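Local coordinates for dihydroorotase (Saccharomyces cerevisiae S288C, PDB 6L0A), which catalyses the zinc-dependent interconversion of N-carbamoyl-L-aspartate and (S)-dihydroorotate, the third step of de novo pyrimidine biosynthesis, at residues L134-E139 against L174-E179; K188-I193 against P251-G256; I123-Q128 against N169-L174. One frame throughout, in Å; residues are numbered along the deposited sequence.

The three contacts lie around one parallel sheet of the amidohydrolase barrel, strands 133-136, 175-178, 205-209 and 253-255. Interaction 1 joins strands 133-136 and 175-178. Interaction 3 packs helix 121-130 on the turn that follows helix 156-170, its centre about 12 Å from that of interaction 1; the two share Leu174 and touch where Met127 and Phe124 pack on Leu134. Their segments alternate along the chain. Interaction 2 comes later, its centre about 11 Å from that of interaction 1, and sets helix 184-193 against strand 253-255; it touches interaction 1 where Ile190 packs on Leu178 and Phe254 on Ile177. Interactions 2 and 3 do not touch. The strand pair links both helix contacts and carries the zinc ligand His137.

Interaction 1: L134-E139 against L174-E179; sequences LNLHGE and LKIILE. With ZN (zinc ion), chain L.
Leu134, Asn135 and Leu136 pair with Ile176, Ile177 and Leu178 as adjacent parallel strands of the amidohydrolase barrel, joined through helix 156-170 in a beta-alpha-beta unit. Four backbone bonds hold them: Leu134 N reaches Lys175 O at 2.8 Å, Leu134 O takes Ile177 N, Leu136 N meets Ile177 O, and Leu136 O receives Glu179 N at 3.0 Å. Apolar contacts fill the face turned to helices 121-130 and 156-170, with Leu136 CD1 3.6 Å from Ile176 CG2 and Leu134 CD2 3.9 Å from Leu174 CD2. On the other face Asn135 ND2 donates to Glu179 OE2 at 2.8 Å, on the anti side and 24° out of the carboxylate plane; a bend at chi2 (-70°) folds Glu179 back to it. OE1 of this buried carboxylate bonds to Thr208 and to His14, a ligand of the other zinc, while Asn135 also bonds to Tyr39 and Tyr312. Replacing Glu179 by an alanine is likely to leave Asn135 ND2 and His14 ND1 each without this carboxylate partner. One water bridges Gly138 N and Glu179 O. His137 ND1 binds its zinc, shared with His180, at 2.4 Å, and His137 NE2 donates in its ring plane to Glu139 OE1 at 2.7 Å.

Interaction 2: K188-I193 against P251-G256; sequences KTIEDI and PYFFFG
Ile190 and Glu191 meet Tyr252 and Phe253 in a small, largely apolar contact between an outer helix of the barrel, 184-193, and the residues leading into strand 253-255, Tyr252 just before it and Phe253 its first, burying 200 Å² in all. The contact is made by carbon atoms, without hydrogen bonds between the two segments. At its middle is the CG2 methyl of Ile190, which lies 3.7 Å from Phe253 CE1 and 3.9 Å from Tyr252 CD2. Since this branch is anti to the backbone N of Ile190, the methyl comes off the helix toward both rings, while CG1 and its terminal methyl lead away. It approaches each ring obliquely. The Ile190 and Tyr252 side chains run past one another, pointing opposite ways, whereas Ile190 and Phe253 are inclined to one another.

Glu191 supplies the outer margin with the methylene part of its chain. Its CG sits near the plane of both rings at their edges, 4.0 Å from Tyr252 CE2 and 4.1 Å from Phe253 CZ. Beyond CG the chain runs extended, and its carboxylate plane stands 76° from that of the tyrosine ring. The two aromatic residues also pack together: Tyr252 CD2 lies over one face of the Phe253 ring, offset toward its rim.

Strand 205-209 borders the contact, since backbone bonds tie Tyr252 and Phe254 to Ala207 and the Ile190 side chain rests on that same alanine. Farther along, Ile190 reaches Leu164 of helix 156-170, and its CD1 packs 4.0 Å from Leu178 CB of strand 175-178.

Interaction 3: I123-Q128 against N169-L174; sequences IFKAMQ and NDFPNL
Phe124 lies against Phe171 at the apolar centre, its CB over one face of the Phe171 ring, 3.5 Å from Phe171 CZ and in CH-pi geometry 16° off the ring normal. The Phe124 ring turns its edge toward the face of Phe171 in an offset edge-to-face pair, with planes 85° apart and centroids 5.7 Å apart. Beside them, Met127 CB packs 4.0 Å from Leu174 CD1, near Leu134 of the adjoining strand. The contact sets outer helix 121-130 of the barrel against the exit of helix 156-170, where a type I beta turn from Phe171 to Leu174 leads into strand 175-178. Tyr121 adds a further edge-to-face partner for Phe171. At the rim of the Phe171 ring, the bent chain of Lys125 brings its CE to 3.4 Å from Phe171 CE2, an approach near the ring plane. Gln128 reaches the turn itself: with CG anti to the backbone N (chi1 -173°) and the chain extended beyond, OE1 accepts a bond from Asn173 N at 3.0 Å. The amide NE2 meanwhile lies at the edge of the Phe171 ring. Outermost, Gln128 O and Asn173 O approach the same water, at 2.7 and 2.8 Å.

Interaction 1: L134-E139 against L174-E179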
ATOM      1  N   LEU C 134       8.588  26.142 -12.397  1.00 13.51           N
ATOM      2  CA  LEU C 134       7.691  25.078 -12.839  1.00 14.00           C
ATOM      3  C   LEU C 134       7.800  23.946 -11.822  1.00 12.99           C
ATOM      4  O   LEU C 134       8.858  23.329 -11.697  1.00 12.15           O
ATOM      5  CB  LEU C 134       8.047  24.597 -14.245  1.00 13.93           C
ATOM      6  CG  LEU C 134       7.296  23.349 -14.714  1.00 13.86           C
ATOM      7  CD1 LEU C 134       5.792  23.620 -14.808  1.00 13.97           C
ATOM      8  CD2 LEU C 134       7.855  22.847 -16.053  1.00 15.82           C
ATOM      9  N   ASN C 135       6.712  23.695 -11.087  1.00 11.58           N
ATOM     10  CA  ASN C 135       6.658  22.646 -10.073  1.00 10.95           C
ATOM     11  C   ASN C 135       6.045  21.398 -10.686  1.00 10.65           C
ATOM     12  O   ASN C 135       4.940  21.452 -11.216  1.00 11.64           O
ATOM     13  CB  ASN C 135       5.814  23.085  -8.881  1.00  9.43           C
ATOM     14  CG  ASN C 135       6.174  24.470  -8.392  1.00 16.54           C
ATOM     15  OD1 ASN C 135       5.546  25.457  -8.773  1.00 16.23           O
ATOM     16  ND2 ASN C 135       7.157  24.542  -7.514  1.00 13.91           N
ATOM     17  N   LEU C 136       6.739  20.273 -10.574  1.00 10.28           N
ATOM     18  CA  LEU C 136       6.289  19.034 -11.184  1.00 12.43           C
ATOM     19  C   LEU C 136       5.944  18.021 -10.097  1.00 12.67           C
ATOM     20  O   LEU C 136       6.782  17.721  -9.246  1.00 13.44           O
ATOM     21  CB  LEU C 136       7.368  18.470 -12.102  1.00 13.27           C
ATOM     22  CG  LEU C 136       7.796  19.371 -13.263  1.00 13.66           C
ATOM     23  CD1 LEU C 136       8.961  18.746 -13.992  1.00 16.81           C
ATOM     24  CD2 LEU C 136       6.612  19.606 -14.204  1.00 14.46           C
ATOM     25  N   HIS C 137       4.716  17.515 -10.122  1.00 11.05           N
ATOM     26  CA  HIS C 137       4.406  16.245  -9.475  1.00 12.85           C
ATOM     27  C   HIS C 137       4.881  15.181 -10.448  1.00 10.66           C
ATOM     28  O   HIS C 137       4.189  14.849 -11.414  1.00 13.55           O
ATOM     29  CB  HIS C 137       2.917  16.106  -9.172  1.00 12.50           C
ATOM     30  CG  HIS C 137       2.582  14.852  -8.430  1.00 14.50           C
ATOM     31  ND1 HIS C 137       1.986  14.858  -7.183  1.00 15.22           N
ATOM     32  CD2 HIS C 137       2.778  13.550  -8.750  1.00 14.91           C
ATOM     33  CE1 HIS C 137       1.818  13.612  -6.775  1.00 15.35           C
ATOM     34  NE2 HIS C 137       2.290  12.798  -7.705  1.00 12.75           N
ATOM     35  N   GLY C 138       6.101  14.699 -10.243  1.00 14.28           N
ATOM     36  CA  GLY C 138       6.721  13.846 -11.232  1.00 16.74           C
ATOM     37  C   GLY C 138       6.342  12.380 -11.146  1.00 16.74           C
ATOM     38  O   GLY C 138       7.143  11.559 -10.690  1.00 14.49           O
ATOM     39  N   GLU C 139       5.132  12.035 -11.586  1.00 13.24           N
ATOM     40  CA  GLU C 139       4.702  10.645 -11.693  1.00 12.22           C
ATOM     41  C   GLU C 139       3.977  10.451 -13.014  1.00 12.73           C
ATOM     42  O   GLU C 139       3.121  11.265 -13.367  1.00 16.42           O
ATOM     43  CB  GLU C 139       3.756  10.259 -10.550  1.00 12.46           C
ATOM     44  CG  GLU C 139       4.412  10.100  -9.186  1.00 11.76           C
ATOM     45  CD  GLU C 139       3.490   9.413  -8.205  1.00 12.52           C
ATOM     46  OE1 GLU C 139       2.669  10.095  -7.565  1.00 12.81           O
ATOM     47  OE2 GLU C 139       3.587   8.179  -8.080  1.00 14.39           O
ATOM     48  N   LEU C 174      14.752  27.731 -17.279  1.00 24.64           N
ATOM     49  CA  LEU C 174      13.565  27.626 -16.438  1.00 21.67           C
ATOM     50  C   LEU C 174      13.911  26.952 -15.116  1.00 23.43           C
ATOM     51  O   LEU C 174      14.516  25.878 -15.099  1.00 22.43           O
ATOM     52  CB  LEU C 174      12.483  26.838 -17.182  1.00 21.29           C
ATOM     53  CG  LEU C 174      11.152  26.517 -16.501  1.00 21.07           C
ATOM     54  CD1 LEU C 174      10.430  27.804 -16.149  1.00 19.46           C
ATOM     55  CD2 LEU C 174      10.281  25.629 -17.391  1.00 17.87           C
ATOM     56  N   LYS C 175      13.528  27.580 -14.005  1.00 19.67           N
ATOM     57  CA  LYS C 175      13.627  26.918 -12.711  1.00 19.13           C
ATOM     58  C   LYS C 175      12.566  25.826 -12.628  1.00 17.88           C
ATOM     59  O   LYS C 175      11.376  26.083 -12.849  1.00 16.56           O
ATOM     60  CB  LYS C 175      13.454  27.934 -11.578  1.00 18.06           C
ATOM     61  CG  LYS C 175      14.672  28.832 -11.372  1.00 21.70           C
ATOM     62  CD  LYS C 175      14.561  29.677 -10.105  1.00 21.59           C
ATOM     63  CE  LYS C 175      13.754  30.955 -10.325  1.00 32.88           C
ATOM     64  NZ  LYS C 175      13.739  31.840  -9.112  1.00 30.83           N
ATOM     65  N   ILE C 176      12.997  24.598 -12.349  1.00 17.12           N
ATOM     66  CA  ILE C 176      12.104  23.446 -12.292  1.00 14.89           C
ATOM     67  C   ILE C 176      12.344  22.721 -10.978  1.00 14.84           C
ATOM     68  O   ILE C 176      13.494  22.504 -10.578  1.00 14.90           O
ATOM     69  CB  ILE C 176      12.324  22.486 -13.478  1.00 19.11           C
ATOM     70  CG1 ILE C 176      12.059  23.170 -14.813  1.00 16.75           C
ATOM     71  CG2 ILE C 176      11.432  21.248 -13.355  1.00 16.57           C
ATOM     72  CD1 ILE C 176      12.456  22.301 -16.004  1.00 20.79           C
ATOM     73  N   ILE C 177      11.267  22.331 -10.309  1.00 12.27           N
ATOM     74  CA  ILE C 177      11.381  21.553  -9.086  1.00 12.16           C
ATOM     75  C   ILE C 177      10.692  20.216  -9.282  1.00 10.98           C
ATOM     76  O   ILE C 177       9.514  20.161  -9.653  1.00 11.88           O
ATOM     77  CB  ILE C 177      10.783  22.278  -7.869  1.00 14.93           C
ATOM     78  CG1 ILE C 177      11.476  23.622  -7.643  1.00 15.52           C
ATOM     79  CG2 ILE C 177      10.928  21.391  -6.622  1.00 13.91           C
ATOM     80  CD1 ILE C 177      10.901  24.409  -6.485  1.00 16.23           C
ATOM     81  N   LEU C 178      11.421  19.144  -9.014  1.00 12.04           N
ATOM     82  CA  LEU C 178      10.807  17.829  -8.860  1.00 14.86           C
ATOM     83  C   LEU C 178      10.293  17.759  -7.427  1.00 11.78           C
ATOM     84  O   LEU C 178      11.059  17.538  -6.491  1.00 14.44           O
ATOM     85  CB  LEU C 178      11.817  16.729  -9.167  1.00 12.85           C
ATOM     86  CG  LEU C 178      11.273  15.293  -9.209  1.00 20.15           C
ATOM     87  CD1 LEU C 178      10.143  15.119 -10.222  1.00 17.35           C
ATOM     88  CD2 LEU C 178      12.398  14.305  -9.483  1.00 16.16           C
ATOM     89  N   GLU C 179       8.992  17.990  -7.254  1.00 10.51           N
ATOM     90  CA  GLU C 179       8.412  18.077  -5.925  1.00 12.90           C
ATOM     91  C   GLU C 179       8.409  16.710  -5.242  1.00 13.35           C
ATOM     92  O   GLU C 179       8.366  15.666  -5.893  1.00 12.98           O
ATOM     93  CB  GLU C 179       6.982  18.621  -6.003  1.00 13.86           C
ATOM     94  CG  GLU C 179       6.878  20.049  -6.559  1.00 13.86           C
ATOM     95  CD  GLU C 179       7.433  21.087  -5.601  1.00 15.42           C
ATOM     96  OE1 GLU C 179       7.521  20.781  -4.396  1.00 16.14           O
ATOM     97  OE2 GLU C 179       7.777  22.217  -6.038  1.00 14.76           O
TER
HETATM   98 ZN    ZN L 402       1.990  15.844  -5.028  1.00 39.90          ZN
HETATM   99  O   HOH W   1       7.149  14.517  -7.876  1.00 19.06           O

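Interaction 2: K188-I193 against P251-G256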
ATOM      1  N   LYS C 188      19.317  10.368  -7.491  1.00 22.34           N
ATOM      2  CA  LYS C 188      20.469  10.274  -8.387  1.00 22.61           C
ATOM      3  C   LYS C 188      20.325  11.209  -9.579  1.00 21.41           C
ATOM      4  O   LYS C 188      21.304  11.822 -10.021  1.00 21.98           O
ATOM      5  CB  LYS C 188      20.639   8.845  -8.891  1.00 23.37           C
ATOM      6  CG  LYS C 188      21.198   7.870  -7.902  1.00 27.25           C
ATOM      7  CD  LYS C 188      21.613   6.625  -8.668  1.00 30.55           C
ATOM      8  CE  LYS C 188      21.806   5.456  -7.762  1.00 36.95           C
ATOM      9  NZ  LYS C 188      22.174   4.259  -8.565  1.00 33.83           N
ATOM     10  N   THR C 189      19.120  11.316 -10.133  1.00 20.94           N
ATOM     11  CA  THR C 189      18.931  12.171 -11.299  1.00 21.77           C
ATOM     12  C   THR C 189      19.089  13.647 -10.939  1.00 23.41           C
ATOM     13  O   THR C 189      19.749  14.397 -11.674  1.00 22.60           O
ATOM     14  CB  THR C 189      17.569  11.896 -11.932  1.00 20.54           C
ATOM     15  OG1 THR C 189      17.604  10.607 -12.552  1.00 22.50           O
ATOM     16  CG2 THR C 189      17.226  12.952 -12.999  1.00 20.87           C
ATOM     17  N   ILE C 190      18.513  14.079  -9.807  1.00 19.92           N
ATOM     18  CA  ILE C 190      18.703  15.460  -9.359  1.00 20.36           C
ATOM     19  C   ILE C 190      20.179  15.726  -9.087  1.00 22.55           C
ATOM     20  O   ILE C 190      20.702  16.802  -9.399  1.00 24.30           O
ATOM     21  CB  ILE C 190      17.843  15.755  -8.116  1.00 19.02           C
ATOM     22  CG1 ILE C 190      16.359  15.552  -8.433  1.00 16.65           C
ATOM     23  CG2 ILE C 190      18.096  17.180  -7.592  1.00 18.54           C
ATOM     24  CD1 ILE C 190      15.840  16.496  -9.497  1.00 20.28           C
ATOM     25  N   GLU C 191      20.875  14.746  -8.507  1.00 19.65           N
ATOM     26  CA  GLU C 191      22.292  14.932  -8.210  1.00 25.31           C
ATOM     27  C   GLU C 191      23.102  15.098  -9.489  1.00 29.48           C
ATOM     28  O   GLU C 191      23.987  15.959  -9.572  1.00 30.94           O
ATOM     29  CB  GLU C 191      22.805  13.757  -7.380  1.00 27.37           C
ATOM     30  CG  GLU C 191      22.614  13.946  -5.874  1.00 32.71           C
ATOM     31  CD  GLU C 191      23.173  12.790  -5.074  1.00 36.76           C
ATOM     32  OE1 GLU C 191      23.257  11.671  -5.627  1.00 40.87           O
ATOM     33  OE2 GLU C 191      23.519  12.997  -3.893  1.00 43.75           O
ATOM     34  N   ASP C 192      22.777  14.321 -10.518  1.00 25.03           N
ATOM     35  CA  ASP C 192      23.542  14.380 -11.752  1.00 32.40           C
ATOM     36  C   ASP C 192      23.212  15.611 -12.590  1.00 31.22           C
ATOM     37  O   ASP C 192      24.104  16.171 -13.235  1.00 30.37           O
ATOM     38  CB  ASP C 192      23.330  13.097 -12.544  1.00 34.98           C
ATOM     39  CG  ASP C 192      23.970  11.926 -11.870  1.00 42.67           C
ATOM     40  OD1 ASP C 192      23.511  10.783 -12.082  1.00 42.59           O
ATOM     41  OD2 ASP C 192      24.928  12.160 -11.087  1.00 51.70           O
ATOM     42  N   ILE C 193      21.957  16.066 -12.584  1.00 25.11           N
ATOM     43  CA  ILE C 193      21.635  17.349 -13.200  1.00 24.60           C
ATOM     44  C   ILE C 193      22.455  18.461 -12.556  1.00 28.17           C
ATOM     45  O   ILE C 193      22.849  19.423 -13.227  1.00 29.77           O
ATOM     46  CB  ILE C 193      20.117  17.615 -13.089  1.00 24.99           C
ATOM     47  CG1 ILE C 193      19.347  16.625 -13.967  1.00 20.92           C
ATOM     48  CG2 ILE C 193      19.769  19.040 -13.469  1.00 21.77           C
ATOM     49  CD1 ILE C 193      17.821  16.830 -13.929  1.00 22.80           C
ATOM     50  N   PRO C 251      22.513  22.453  -2.075  1.00 24.56           N
ATOM     51  CA  PRO C 251      21.505  23.504  -2.271  1.00 25.34           C
ATOM     52  C   PRO C 251      20.363  23.122  -3.199  1.00 23.08           C
ATOM     53  O   PRO C 251      19.442  23.927  -3.371  1.00 20.90           O
ATOM     54  CB  PRO C 251      22.330  24.649  -2.874  1.00 25.04           C
ATOM     55  CG  PRO C 251      23.380  23.933  -3.670  1.00 26.93           C
ATOM     56  CD  PRO C 251      23.731  22.699  -2.871  1.00 29.68           C
ATOM     57  N   TYR C 252      20.377  21.930  -3.802  1.00 21.28           N
ATOM     58  CA  TYR C 252      19.305  21.532  -4.700  1.00 20.37           C
ATOM     59  C   TYR C 252      18.305  20.584  -4.039  1.00 21.40           C
ATOM     60  O   TYR C 252      17.470  19.994  -4.741  1.00 19.78           O
ATOM     61  CB  TYR C 252      19.871  20.906  -5.979  1.00 22.44           C
ATOM     62  CG  TYR C 252      21.106  20.041  -5.800  1.00 23.65           C
ATOM     63  CD1 TYR C 252      22.383  20.579  -5.935  1.00 27.17           C
ATOM     64  CD2 TYR C 252      20.994  18.683  -5.527  1.00 25.34           C
ATOM     65  CE1 TYR C 252      23.514  19.791  -5.790  1.00 23.95           C
ATOM     66  CE2 TYR C 252      22.120  17.883  -5.379  1.00 28.58           C
ATOM     67  CZ  TYR C 252      23.375  18.442  -5.515  1.00 32.67           C
ATOM     68  OH  TYR C 252      24.494  17.649  -5.369  1.00 29.16           O
ATOM     69  N   PHE C 253      18.367  20.433  -2.713  1.00 21.29           N
ATOM     70  CA  PHE C 253      17.337  19.753  -1.930  1.00 18.58           C
ATOM     71  C   PHE C 253      16.881  20.702  -0.832  1.00 19.50           C
ATOM     72  O   PHE C 253      17.716  21.264  -0.117  1.00 20.54           O
ATOM     73  CB  PHE C 253      17.853  18.441  -1.305  1.00 17.08           C
ATOM     74  CG  PHE C 253      18.340  17.425  -2.306  1.00 17.47           C
ATOM     75  CD1 PHE C 253      17.467  16.847  -3.210  1.00 19.16           C
ATOM     76  CD2 PHE C 253      19.673  17.030  -2.323  1.00 21.10           C
ATOM     77  CE1 PHE C 253      17.915  15.914  -4.132  1.00 18.47           C
ATOM     78  CE2 PHE C 253      20.121  16.088  -3.237  1.00 21.32           C
ATOM     79  CZ  PHE C 253      19.243  15.532  -4.140  1.00 21.04           C
ATOM     80  N   PHE C 254      15.570  20.905  -0.703  1.00 16.28           N
ATOM     81  CA  PHE C 254      15.072  21.689   0.418  1.00 16.18           C
ATOM     82  C   PHE C 254      13.658  21.244   0.759  1.00 14.33           C
ATOM     83  O   PHE C 254      13.071  20.398   0.083  1.00 12.84           O
ATOM     84  CB  PHE C 254      15.157  23.210   0.151  1.00 18.80           C
ATOM     85  CG  PHE C 254      14.578  23.664  -1.167  1.00 16.08           C
ATOM     86  CD1 PHE C 254      15.395  23.853  -2.270  1.00 16.45           C
ATOM     87  CD2 PHE C 254      13.225  23.965  -1.281  1.00 16.28           C
ATOM     88  CE1 PHE C 254      14.873  24.311  -3.478  1.00 17.09           C
ATOM     89  CE2 PHE C 254      12.698  24.421  -2.485  1.00 16.56           C
ATOM     90  CZ  PHE C 254      13.526  24.592  -3.582  1.00 18.62           C
ATOM     91  N   PHE C 255      13.130  21.816   1.839  1.00 13.53           N
ATOM     92  CA  PHE C 255      11.917  21.322   2.482  1.00 14.95           C
ATOM     93  C   PHE C 255      10.669  21.778   1.746  1.00 16.66           C
ATOM     94  O   PHE C 255      10.470  22.976   1.522  1.00 15.16           O
ATOM     95  CB  PHE C 255      11.859  21.823   3.924  1.00 12.05           C
ATOM     96  CG  PHE C 255      10.630  21.406   4.683  1.00 14.39           C
ATOM     97  CD1 PHE C 255      10.249  20.077   4.745  1.00 14.55           C
ATOM     98  CD2 PHE C 255       9.876  22.354   5.374  1.00 13.33           C
ATOM     99  CE1 PHE C 255       9.131  19.702   5.473  1.00 12.40           C
ATOM    100  CE2 PHE C 255       8.763  21.986   6.110  1.00 15.75           C
ATOM    101  CZ  PHE C 255       8.393  20.650   6.161  1.00 14.47           C
ATOM    102  N   GLY C 256       9.815  20.818   1.396  1.00 11.93           N
ATOM    103  CA  GLY C 256       8.447  21.117   1.003  1.00 12.51           C
ATOM    104  C   GLY C 256       7.577  20.056   1.638  1.00 12.78           C
ATOM    105  O   GLY C 256       7.743  18.874   1.325  1.00 13.48           O
TER

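Interaction 3: I123-Q128 against N169-L174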
ATOM      1  N   ILE C 123       3.290  27.754 -22.780  1.00 20.93           N
ATOM      2  CA  ILE C 123       3.241  28.150 -21.371  1.00 18.13           C
ATOM      3  C   ILE C 123       4.642  28.172 -20.777  1.00 20.87           C
ATOM      4  O   ILE C 123       5.043  29.139 -20.119  1.00 19.42           O
ATOM      5  CB  ILE C 123       2.319  27.209 -20.577  1.00 20.99           C
ATOM      6  CG1 ILE C 123       0.905  27.171 -21.173  1.00 26.14           C
ATOM      7  CG2 ILE C 123       2.296  27.616 -19.084  1.00 18.86           C
ATOM      8  CD1 ILE C 123       0.161  28.488 -21.077  1.00 27.45           C
ATOM      9  N   PHE C 124       5.407  27.092 -20.980  1.00 19.07           N
ATOM     10  CA  PHE C 124       6.745  27.018 -20.394  1.00 18.78           C
ATOM     11  C   PHE C 124       7.658  28.111 -20.939  1.00 23.54           C
ATOM     12  O   PHE C 124       8.510  28.634 -20.205  1.00 19.16           O
ATOM     13  CB  PHE C 124       7.366  25.641 -20.650  1.00 21.33           C
ATOM     14  CG  PHE C 124       6.556  24.495 -20.112  1.00 20.33           C
ATOM     15  CD1 PHE C 124       5.727  24.666 -19.012  1.00 19.99           C
ATOM     16  CD2 PHE C 124       6.619  23.246 -20.705  1.00 19.70           C
ATOM     17  CE1 PHE C 124       4.984  23.605 -18.506  1.00 17.02           C
ATOM     18  CE2 PHE C 124       5.858  22.173 -20.209  1.00 22.36           C
ATOM     19  CZ  PHE C 124       5.049  22.358 -19.109  1.00 16.72           C
ATOM     20  N   LYS C 125       7.498  28.471 -22.216  1.00 23.72           N
ATOM     21  CA  LYS C 125       8.283  29.574 -22.759  1.00 24.07           C
ATOM     22  C   LYS C 125       7.955  30.878 -22.045  1.00 19.34           C
ATOM     23  O   LYS C 125       8.858  31.646 -21.693  1.00 21.06           O
ATOM     24  CB  LYS C 125       8.041  29.699 -24.269  1.00 29.09           C
ATOM     25  CG  LYS C 125       9.067  30.556 -25.042  1.00 34.85           C
ATOM     26  CD  LYS C 125      10.529  30.354 -24.580  1.00 39.23           C
ATOM     27  CE  LYS C 125      11.061  28.918 -24.737  1.00 38.27           C
ATOM     28  NZ  LYS C 125      11.180  28.402 -26.136  1.00 42.98           N
ATOM     29  N   ALA C 126       6.667  31.132 -21.797  1.00 21.35           N
ATOM     30  CA  ALA C 126       6.278  32.339 -21.068  1.00 22.75           C
ATOM     31  C   ALA C 126       6.795  32.304 -19.633  1.00 23.97           C
ATOM     32  O   ALA C 126       7.331  33.300 -19.131  1.00 19.41           O
ATOM     33  CB  ALA C 126       4.755  32.498 -21.100  1.00 21.45           C
ATOM     34  N   MET C 127       6.660  31.157 -18.959  1.00 20.21           N
ATOM     35  CA  MET C 127       7.217  31.033 -17.613  1.00 19.66           C
ATOM     36  C   MET C 127       8.711  31.317 -17.597  1.00 21.44           C
ATOM     37  O   MET C 127       9.215  31.993 -16.690  1.00 21.34           O
ATOM     38  CB  MET C 127       6.948  29.632 -17.058  1.00 12.91           C
ATOM     39  CG  MET C 127       5.488  29.369 -16.789  1.00 15.19           C
ATOM     40  SD  MET C 127       5.229  27.667 -16.260  1.00 18.47           S
ATOM     41  CE  MET C 127       6.089  27.741 -14.683  1.00 18.63           C
ATOM     42  N   GLN C 128       9.445  30.770 -18.573  1.00 21.46           N
ATOM     43  CA  GLN C 128      10.894  30.961 -18.614  1.00 19.25           C
ATOM     44  C   GLN C 128      11.244  32.440 -18.743  1.00 22.15           C
ATOM     45  O   GLN C 128      12.139  32.944 -18.051  1.00 25.41           O
ATOM     46  CB  GLN C 128      11.489  30.153 -19.771  1.00 21.51           C
ATOM     47  CG  GLN C 128      13.018  30.132 -19.824  1.00 23.41           C
ATOM     48  CD  GLN C 128      13.559  29.158 -20.867  1.00 28.90           C
ATOM     49  OE1 GLN C 128      14.385  28.289 -20.558  1.00 31.02           O
ATOM     50  NE2 GLN C 128      13.097  29.299 -22.109  1.00 25.41           N
ATOM     51  N   ASN C 169      16.258  20.125 -20.595  1.00 28.12           N
ATOM     52  CA  ASN C 169      17.012  20.363 -21.823  1.00 27.85           C
ATOM     53  C   ASN C 169      16.329  21.407 -22.703  1.00 29.53           C
ATOM     54  O   ASN C 169      16.981  22.332 -23.204  1.00 30.98           O
ATOM     55  CB  ASN C 169      17.187  19.048 -22.583  1.00 30.21           C
ATOM     56  CG  ASN C 169      18.214  19.155 -23.693  1.00 36.50           C
ATOM     57  OD1 ASN C 169      19.408  19.329 -23.440  1.00 41.26           O
ATOM     58  ND2 ASN C 169      17.750  19.069 -24.934  1.00 36.04           N
ATOM     59  N   ASP C 170      15.008  21.283 -22.897  1.00 25.49           N
ATOM     60  CA  ASP C 170      14.280  22.156 -23.819  1.00 27.02           C
ATOM     61  C   ASP C 170      14.049  23.558 -23.270  1.00 27.45           C
ATOM     62  O   ASP C 170      13.751  24.470 -24.051  1.00 26.11           O
ATOM     63  CB  ASP C 170      12.928  21.544 -24.180  1.00 24.97           C
ATOM     64  CG  ASP C 170      13.060  20.364 -25.098  1.00 28.22           C
ATOM     65  OD1 ASP C 170      14.206  20.057 -25.488  1.00 32.63           O
ATOM     66  OD2 ASP C 170      12.024  19.739 -25.419  1.00 26.26           O
ATOM     67  N   PHE C 171      14.156  23.752 -21.957  1.00 22.82           N
ATOM     68  CA  PHE C 171      13.970  25.063 -21.334  1.00 25.19           C
ATOM     69  C   PHE C 171      15.080  25.268 -20.315  1.00 23.58           C
ATOM     70  O   PHE C 171      14.839  25.255 -19.103  1.00 26.89           O
ATOM     71  CB  PHE C 171      12.588  25.185 -20.687  1.00 22.27           C
ATOM     72  CG  PHE C 171      11.451  25.070 -21.660  1.00 26.45           C
ATOM     73  CD1 PHE C 171      10.864  23.846 -21.916  1.00 19.81           C
ATOM     74  CD2 PHE C 171      10.979  26.192 -22.333  1.00 26.99           C
ATOM     75  CE1 PHE C 171       9.820  23.733 -22.816  1.00 25.85           C
ATOM     76  CE2 PHE C 171       9.931  26.089 -23.241  1.00 25.32           C
ATOM     77  CZ  PHE C 171       9.347  24.860 -23.479  1.00 26.26           C
ATOM     78  N   PRO C 172      16.315  25.493 -20.781  1.00 25.80           N
ATOM     79  CA  PRO C 172      17.476  25.422 -19.876  1.00 26.84           C
ATOM     80  C   PRO C 172      17.558  26.548 -18.853  1.00 26.14           C
ATOM     81  O   PRO C 172      18.309  26.411 -17.880  1.00 26.62           O
ATOM     82  CB  PRO C 172      18.668  25.466 -20.842  1.00 32.80           C
ATOM     83  CG  PRO C 172      18.151  26.245 -22.009  1.00 25.37           C
ATOM     84  CD  PRO C 172      16.707  25.841 -22.160  1.00 29.17           C
ATOM     85  N   ASN C 173      16.826  27.645 -19.030  1.00 23.90           N
ATOM     86  CA  ASN C 173      16.833  28.741 -18.070  1.00 29.98           C
ATOM     87  C   ASN C 173      15.656  28.693 -17.109  1.00 28.16           C
ATOM     88  O   ASN C 173      15.576  29.531 -16.201  1.00 28.91           O
ATOM     89  CB  ASN C 173      16.842  30.090 -18.795  1.00 29.98           C
ATOM     90  CG  ASN C 173      18.111  30.307 -19.596  1.00 39.76           C
ATOM     91  OD1 ASN C 173      19.211  29.992 -19.137  1.00 37.21           O
ATOM     92  ND2 ASN C 173      17.963  30.843 -20.804  1.00 44.65           N
ATOM     93  N   LEU C 174      14.752  27.731 -17.279  1.00 24.64           N
ATOM     94  CA  LEU C 174      13.565  27.626 -16.438  1.00 21.67           C
ATOM     95  C   LEU C 174      13.911  26.952 -15.116  1.00 23.43           C
ATOM     96  O   LEU C 174      14.516  25.878 -15.099  1.00 22.43           O
ATOM     97  CB  LEU C 174      12.483  26.838 -17.182  1.00 21.29           C
ATOM     98  CG  LEU C 174      11.152  26.517 -16.501  1.00 21.07           C
ATOM     99  CD1 LEU C 174      10.430  27.804 -16.149  1.00 19.46           C
ATOM    100  CD2 LEU C 174      10.281  25.629 -17.391  1.00 17.87           C
TER
HETATM  101  O   HOH W   2      13.528  31.456 -16.213  1.00 29.27           O